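Local coordinates for Phosphoglucomutase/phosphomannomutase family protein (Burkholderia thailandensis, PDB 3UW2) that probably acts as a metal-dependent phosphohexose mutase that moves a phosphoryl group within a sugar phosphate, at residues D268-V273 against A369-I374; M287-E292 against L365-R370. All blocks are in the same frame, centred on the assembly; numbering follows the deposited sequence.

In the fold
Residues 268-273 come first along the chain. They lead from the zinc-binding loop into strand 270-273 of the domain II sheet. The chain then runs on to helix 282-296 of domain III, which carries residues 287-292. Helix 364-375 comes later and serves both contacts. Its residues 365-370 close interaction 2, a loop entirely within domain III. Its residues 369-374 close interaction 1, which spans from domain II to domain III. The loop of interaction 2 therefore lies within the longer loop of interaction 1, without crossing it. Leu371 joins the two contacts by also touching Leu288 and Phe289. Helix 364-375 is thus tied to both strand 270-273 and helix 282-296.

Interaction 1. Residues D268-V273 against A369-I374; sequences DRLGVV and ARLLEI. With ZN (zinc ion), chain K.
No flat group takes part where Leu371 meets Val272 and Leu270; branched aliphatic ends do all the touching. The carboxylate of Asp268 lies well apart from the helix and points its OD1 at the zinc ion, 2.1 Å away. Its OD2 forms a salt bridge with Lys140. Asp264 and Asp266 bind the same ion, as expected for the DGDGD metal-binding loop of phosphohexose mutases. Arg269 is braced by a hydrogen bond from NE to Asp264. Beyond this loop the chain becomes a strand and meets the helix. Val272 and Leu371 approach tip to tip. Val272 CG2 is 3.5 Å from Leu371 CD2, a tight fit, while Val272 CG1 stands 4.0 Å from the same methyl. CD2 thus rests against both branches of the valine. Leu371 reaches out because its CG is anti to the backbone N (chi1 177°). Leu270 adds a looser methyl contact, with CD2 4.4 Å from Leu371 CD2. Phe261 of strand 259-263 touches both leucines, and Leu288 and Phe289 of helix 282-296 also pack on Leu371. The contact sets strand 270-273 of domain II against helix 364-375 of domain III.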
loop_
_atom_site.group_PDB
_atom_site.type_symbol
_atom_site.label_atom_id
_atom_site.label_comp_id
_atom_site.label_asym_id
_atom_site.label_seq_id
_atom_site.Cartn_x
_atom_site.Cartn_y
_atom_site.Cartn_z
ATOM N N ASP A 268 5.603 -1.145 -2.474
ATOM C CA ASP A 268 4.930 -0.463 -1.323
ATOM C C ASP A 268 4.055 -1.484 -0.523
ATOM O O ASP A 268 3.297 -1.104 0.365
ATOM C CB ASP A 268 4.171 0.793 -1.752
ATOM C CG ASP A 268 2.970 0.473 -2.598
ATOM O OD1 ASP A 268 2.791 -0.718 -2.864
ATOM O OD2 ASP A 268 2.221 1.383 -3.030
ATOM N N ARG A 269 4.183 -2.783 -0.843
ATOM C CA ARG A 269 3.507 -3.808 -0.064
ATOM C C ARG A 269 4.418 -5.018 0.160
ATOM O O ARG A 269 5.119 -5.458 -0.785
ATOM C CB ARG A 269 2.223 -4.295 -0.734
ATOM C CG ARG A 269 1.145 -3.241 -0.870
ATOM C CD ARG A 269 -0.184 -3.875 -1.311
ATOM N NE ARG A 269 -0.204 -4.167 -2.742
ATOM C CZ ARG A 269 -1.153 -4.868 -3.368
ATOM N NH1 ARG A 269 -2.203 -5.363 -2.700
ATOM N NH2 ARG A 269 -1.052 -5.072 -4.680
ATOM N N LEU A 270 4.376 -5.563 1.377
ATOM C CA LEU A 270 5.145 -6.764 1.756
ATOM C C LEU A 270 4.189 -7.902 2.174
ATOM O O LEU A 270 3.292 -7.694 3.034
ATOM C CB LEU A 270 6.081 -6.437 2.945
ATOM C CG LEU A 270 6.830 -7.610 3.617
ATOM C CD1 LEU A 270 7.966 -8.076 2.757
ATOM C CD2 LEU A 270 7.350 -7.169 4.987
ATOM N N GLY A 271 4.403 -9.071 1.550
ATOM C CA GLY A 271 3.811 -10.364 1.991
ATOM C C GLY A 271 4.825 -11.153 2.813
ATOM O O GLY A 271 6.021 -11.145 2.479
ATOM N N VAL A 272 4.358 -11.861 3.857
ATOM C CA VAL A 272 5.217 -12.537 4.848
ATOM C C VAL A 272 4.690 -13.937 4.998
ATOM O O VAL A 272 3.498 -14.147 5.271
ATOM C CB VAL A 272 5.162 -11.836 6.265
ATOM C CG1 VAL A 272 5.953 -12.637 7.317
ATOM C CG2 VAL A 272 5.653 -10.391 6.190
ATOM N N VAL A 273 5.595 -14.895 4.811
ATOM C CA VAL A 273 5.307 -16.335 4.908
ATOM C C VAL A 273 6.254 -16.968 5.954
ATOM O O VAL A 273 7.469 -16.725 5.945
ATOM C CB VAL A 273 5.542 -17.063 3.519
ATOM C CG1 VAL A 273 5.205 -18.562 3.572
ATOM C CG2 VAL A 273 4.706 -16.425 2.416
ATOM N N ALA A 369 12.423 -4.481 6.829
ATOM C CA ALA A 369 13.521 -4.241 7.719
ATOM C C ALA A 369 13.025 -4.150 9.169
ATOM O O ALA A 369 13.672 -4.691 10.084
ATOM C CB ALA A 369 14.245 -2.959 7.293
ATOM N N ARG A 370 11.868 -3.506 9.388
ATOM C CA ARG A 370 11.383 -3.329 10.729
ATOM C C ARG A 370 10.960 -4.699 11.250
ATOM O O ARG A 370 11.087 -4.962 12.433
ATOM C CB ARG A 370 10.197 -2.347 10.780
ATOM C CG ARG A 370 10.613 -0.862 10.597
ATOM C CD ARG A 370 11.403 -0.344 11.798
ATOM N NE ARG A 370 10.512 -0.178 12.993
ATOM C CZ ARG A 370 9.961 0.972 13.384
ATOM N NH1 ARG A 370 10.250 2.152 12.757
ATOM N NH2 ARG A 370 9.193 0.973 14.466
ATOM N N LEU A 371 10.440 -5.554 10.361
ATOM C CA LEU A 371 9.977 -6.917 10.782
ATOM C C LEU A 371 11.243 -7.738 11.165
ATOM O O LEU A 371 11.298 -8.352 12.227
ATOM C CB LEU A 371 9.201 -7.533 9.625
ATOM C CG LEU A 371 8.712 -8.972 9.852
ATOM C CD1 LEU A 371 7.960 -9.052 11.168
ATOM C CD2 LEU A 371 7.852 -9.415 8.690
ATOM N N LEU A 372 12.304 -7.677 10.340
ATOM C CA LEU A 372 13.561 -8.385 10.680
ATOM C C LEU A 372 14.163 -7.900 12.036
ATOM O O LEU A 372 14.740 -8.672 12.781
ATOM C CB LEU A 372 14.588 -8.221 9.562
ATOM C CG LEU A 372 14.349 -8.801 8.160
ATOM C CD1 LEU A 372 15.402 -8.320 7.198
ATOM C CD2 LEU A 372 14.421 -10.309 8.307
ATOM N N GLU A 373 14.076 -6.616 12.332
ATOM C CA GLU A 373 14.577 -6.100 13.608
ATOM C C GLU A 373 13.937 -6.848 14.806
ATOM O O GLU A 373 14.629 -7.172 15.796
ATOM C CB GLU A 373 14.224 -4.617 13.718
ATOM C CG GLU A 373 14.678 -3.968 15.029
ATOM C CD GLU A 373 14.361 -2.477 15.042
ATOM O OE1 GLU A 373 13.152 -2.063 15.137
ATOM O OE2 GLU A 373 15.323 -1.722 14.926
ATOM N N ILE A 374 12.626 -7.075 14.705
ATOM C CA ILE A 374 11.868 -7.775 15.721
ATOM C C ILE A 374 12.118 -9.288 15.693
ATOM O O ILE A 374 12.414 -9.873 16.745
ATOM C CB ILE A 374 10.363 -7.496 15.584
ATOM C CG1 ILE A 374 10.067 -5.987 15.830
ATOM C CG2 ILE A 374 9.556 -8.372 16.552
ATOM C CD1 ILE A 374 8.678 -5.532 15.460
HETATM ZN ZN ZN K . 2.188 -1.413 -4.791
#

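Interaction 2. Residues M287-E292 against L365-R370; sequences MLFAEE and LYTGAR
Phe289 has its CG beside the backbone N and anti to the carbonyl carbon (chi1 -70°), and this turn carries the end of the ring to Thr367 and Arg370. Arg370 bends at chi2 and chi3, which brings its guanidinium back toward Tyr366 and NH2 near Glu292. Arg370 CG lies over one face of the Tyr366 ring, 3.5 Å above its plane. Phe289 CE2 lies 3.7 Å from Thr367 CG2, and the two side chains cross at about a right angle. Phe289 CE1 lies 3.8 Å from Arg370 CB, and the carbonyl O of Arg370 sits at the ring edge, in plane. These are contacts between two helices of the alpha/beta/alpha domain III, whose segment axes approach to 11.9 Å and cross at 65°. Phe354 of strand 352-354 meets Phe289 edge to face and also touches Thr367. Glu292 and Arg370 form a long salt bridge, OE1 to NH2 3.8 Å, with their planes 83° apart. A water bridges them, donating to Glu292 OE1 at 2.6 Å and accepting from Arg370 NH2 at 2.9 Å. Stronger charge partners are Arg296 for Glu292 and Asp356 for Arg370. Arg370 NH1 donates to Tyr366 OH at 3.1 Å, close to the guanidinium plane.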
loop_
_atom_site.group_PDB
_atom_site.type_symbol
_atom_site.label_atom_id
_atom_site.label_comp_id
_atom_site.label_asym_id
_atom_site.label_seq_id
_atom_site.Cartn_x
_atom_site.Cartn_y
_atom_site.Cartn_z
ATOM N N MET A 287 -0.193 -6.019 14.595
ATOM C CA MET A 287 -0.129 -6.298 16.053
ATOM C C MET A 287 1.328 -6.352 16.549
ATOM O O MET A 287 1.669 -5.804 17.599
ATOM C CB MET A 287 -0.938 -7.545 16.415
ATOM C CG MET A 287 -2.443 -7.253 16.293
ATOM S SD MET A 287 -3.660 -8.482 16.830
ATOM C CE MET A 287 -3.690 -9.674 15.490
ATOM N N LEU A 288 2.214 -6.961 15.750
ATOM C CA LEU A 288 3.557 -7.205 16.226
ATOM C C LEU A 288 4.321 -5.871 16.228
ATOM O O LEU A 288 5.127 -5.550 17.144
ATOM C CB LEU A 288 4.230 -8.269 15.297
ATOM C CG LEU A 288 5.633 -8.767 15.631
ATOM C CD1 LEU A 288 5.592 -9.792 16.793
ATOM C CD2 LEU A 288 6.359 -9.383 14.401
ATOM N N PHE A 289 4.079 -5.091 15.183
ATOM C CA PHE A 289 4.693 -3.756 15.124
ATOM C C PHE A 289 4.161 -2.807 16.241
ATOM O O PHE A 289 4.904 -2.049 16.844
ATOM C CB PHE A 289 4.379 -3.158 13.733
ATOM C CG PHE A 289 5.115 -3.844 12.623
ATOM C CD1 PHE A 289 6.525 -3.999 12.708
ATOM C CD2 PHE A 289 4.446 -4.203 11.443
ATOM C CE1 PHE A 289 7.232 -4.630 11.681
ATOM C CE2 PHE A 289 5.159 -4.834 10.398
ATOM C CZ PHE A 289 6.556 -5.038 10.539
ATOM N N ALA A 290 2.856 -2.830 16.462
ATOM C CA ALA A 290 2.213 -1.964 17.447
ATOM C C ALA A 290 2.801 -2.297 18.806
ATOM O O ALA A 290 3.019 -1.405 19.623
ATOM C CB ALA A 290 0.689 -2.248 17.488
ATOM N N GLU A 291 2.983 -3.579 19.101
ATOM C CA GLU A 291 3.543 -3.915 20.386
ATOM C C GLU A 291 4.918 -3.259 20.557
ATOM O O GLU A 291 5.189 -2.616 21.576
ATOM C CB GLU A 291 3.601 -5.433 20.564
ATOM C CG GLU A 291 4.492 -5.931 21.708
ATOM C CD GLU A 291 4.407 -7.464 21.860
ATOM O OE1 GLU A 291 4.417 -8.204 20.831
ATOM O OE2 GLU A 291 4.306 -7.915 23.019
ATOM N N GLU A 292 5.790 -3.428 19.594
ATOM C CA GLU A 292 7.133 -2.848 19.712
ATOM C C GLU A 292 7.085 -1.273 19.741
ATOM O O GLU A 292 7.730 -0.622 20.578
ATOM C CB GLU A 292 7.991 -3.354 18.546
ATOM C CG GLU A 292 9.481 -3.054 18.712
ATOM C CD GLU A 292 9.829 -1.578 18.573
ATOM O OE1 GLU A 292 9.208 -0.894 17.729
ATOM O OE2 GLU A 292 10.710 -1.088 19.336
ATOM N N LEU A 365 9.764 -2.281 1.758
ATOM C CA LEU A 365 11.155 -2.632 2.026
ATOM C C LEU A 365 11.530 -2.199 3.471
ATOM O O LEU A 365 12.239 -2.926 4.167
ATOM C CB LEU A 365 12.114 -1.896 1.065
ATOM C CG LEU A 365 12.289 -2.514 -0.350
ATOM C CD1 LEU A 365 11.043 -2.408 -1.219
ATOM C CD2 LEU A 365 13.450 -1.761 -1.042
ATOM N N TYR A 366 11.117 -0.987 3.863
ATOM C CA TYR A 366 11.246 -0.568 5.230
ATOM C C TYR A 366 10.453 -1.444 6.185
ATOM O O TYR A 366 10.953 -1.784 7.243
ATOM C CB TYR A 366 10.822 0.914 5.391
ATOM C CG TYR A 366 11.198 1.450 6.747
ATOM C CD1 TYR A 366 12.557 1.619 7.108
ATOM C CD2 TYR A 366 10.215 1.778 7.701
ATOM C CE1 TYR A 366 12.928 2.072 8.414
ATOM C CE2 TYR A 366 10.564 2.240 8.971
ATOM C CZ TYR A 366 11.926 2.438 9.291
ATOM O OH TYR A 366 12.237 2.903 10.543
ATOM N N THR A 367 9.218 -1.813 5.828
ATOM C CA THR A 367 8.443 -2.704 6.741
ATOM C C THR A 367 9.236 -4.019 6.900
ATOM O O THR A 367 9.322 -4.558 8.005
ATOM C CB THR A 367 7.044 -2.972 6.122
ATOM O OG1 THR A 367 6.357 -1.716 6.031
ATOM C CG2 THR A 367 6.197 -4.009 6.930
ATOM N N GLY A 368 9.786 -4.550 5.797
ATOM C CA GLY A 368 10.584 -5.766 5.874
ATOM C C GLY A 368 11.727 -5.608 6.885
ATOM O O GLY A 368 11.977 -6.482 7.686
ATOM N N ALA A 369 12.423 -4.481 6.829
ATOM C CA ALA A 369 13.521 -4.241 7.719
ATOM C C ALA A 369 13.025 -4.150 9.169
ATOM O O ALA A 369 13.672 -4.691 10.084
ATOM C CB ALA A 369 14.245 -2.959 7.293
ATOM N N ARG A 370 11.868 -3.506 9.388
ATOM C CA ARG A 370 11.383 -3.329 10.729
ATOM C C ARG A 370 10.960 -4.699 11.250
ATOM O O ARG A 370 11.087 -4.962 12.433
ATOM C CB ARG A 370 10.197 -2.347 10.780
ATOM C CG ARG A 370 10.613 -0.862 10.597
ATOM C CD ARG A 370 11.403 -0.344 11.798
ATOM N NE ARG A 370 10.512 -0.178 12.993
ATOM C CZ ARG A 370 9.961 0.972 13.384
ATOM N NH1 ARG A 370 10.250 2.152 12.757
ATOM N NH2 ARG A 370 9.193 0.973 14.466
HETATM O O HOH W 1 8.459 -1.679 15.360
#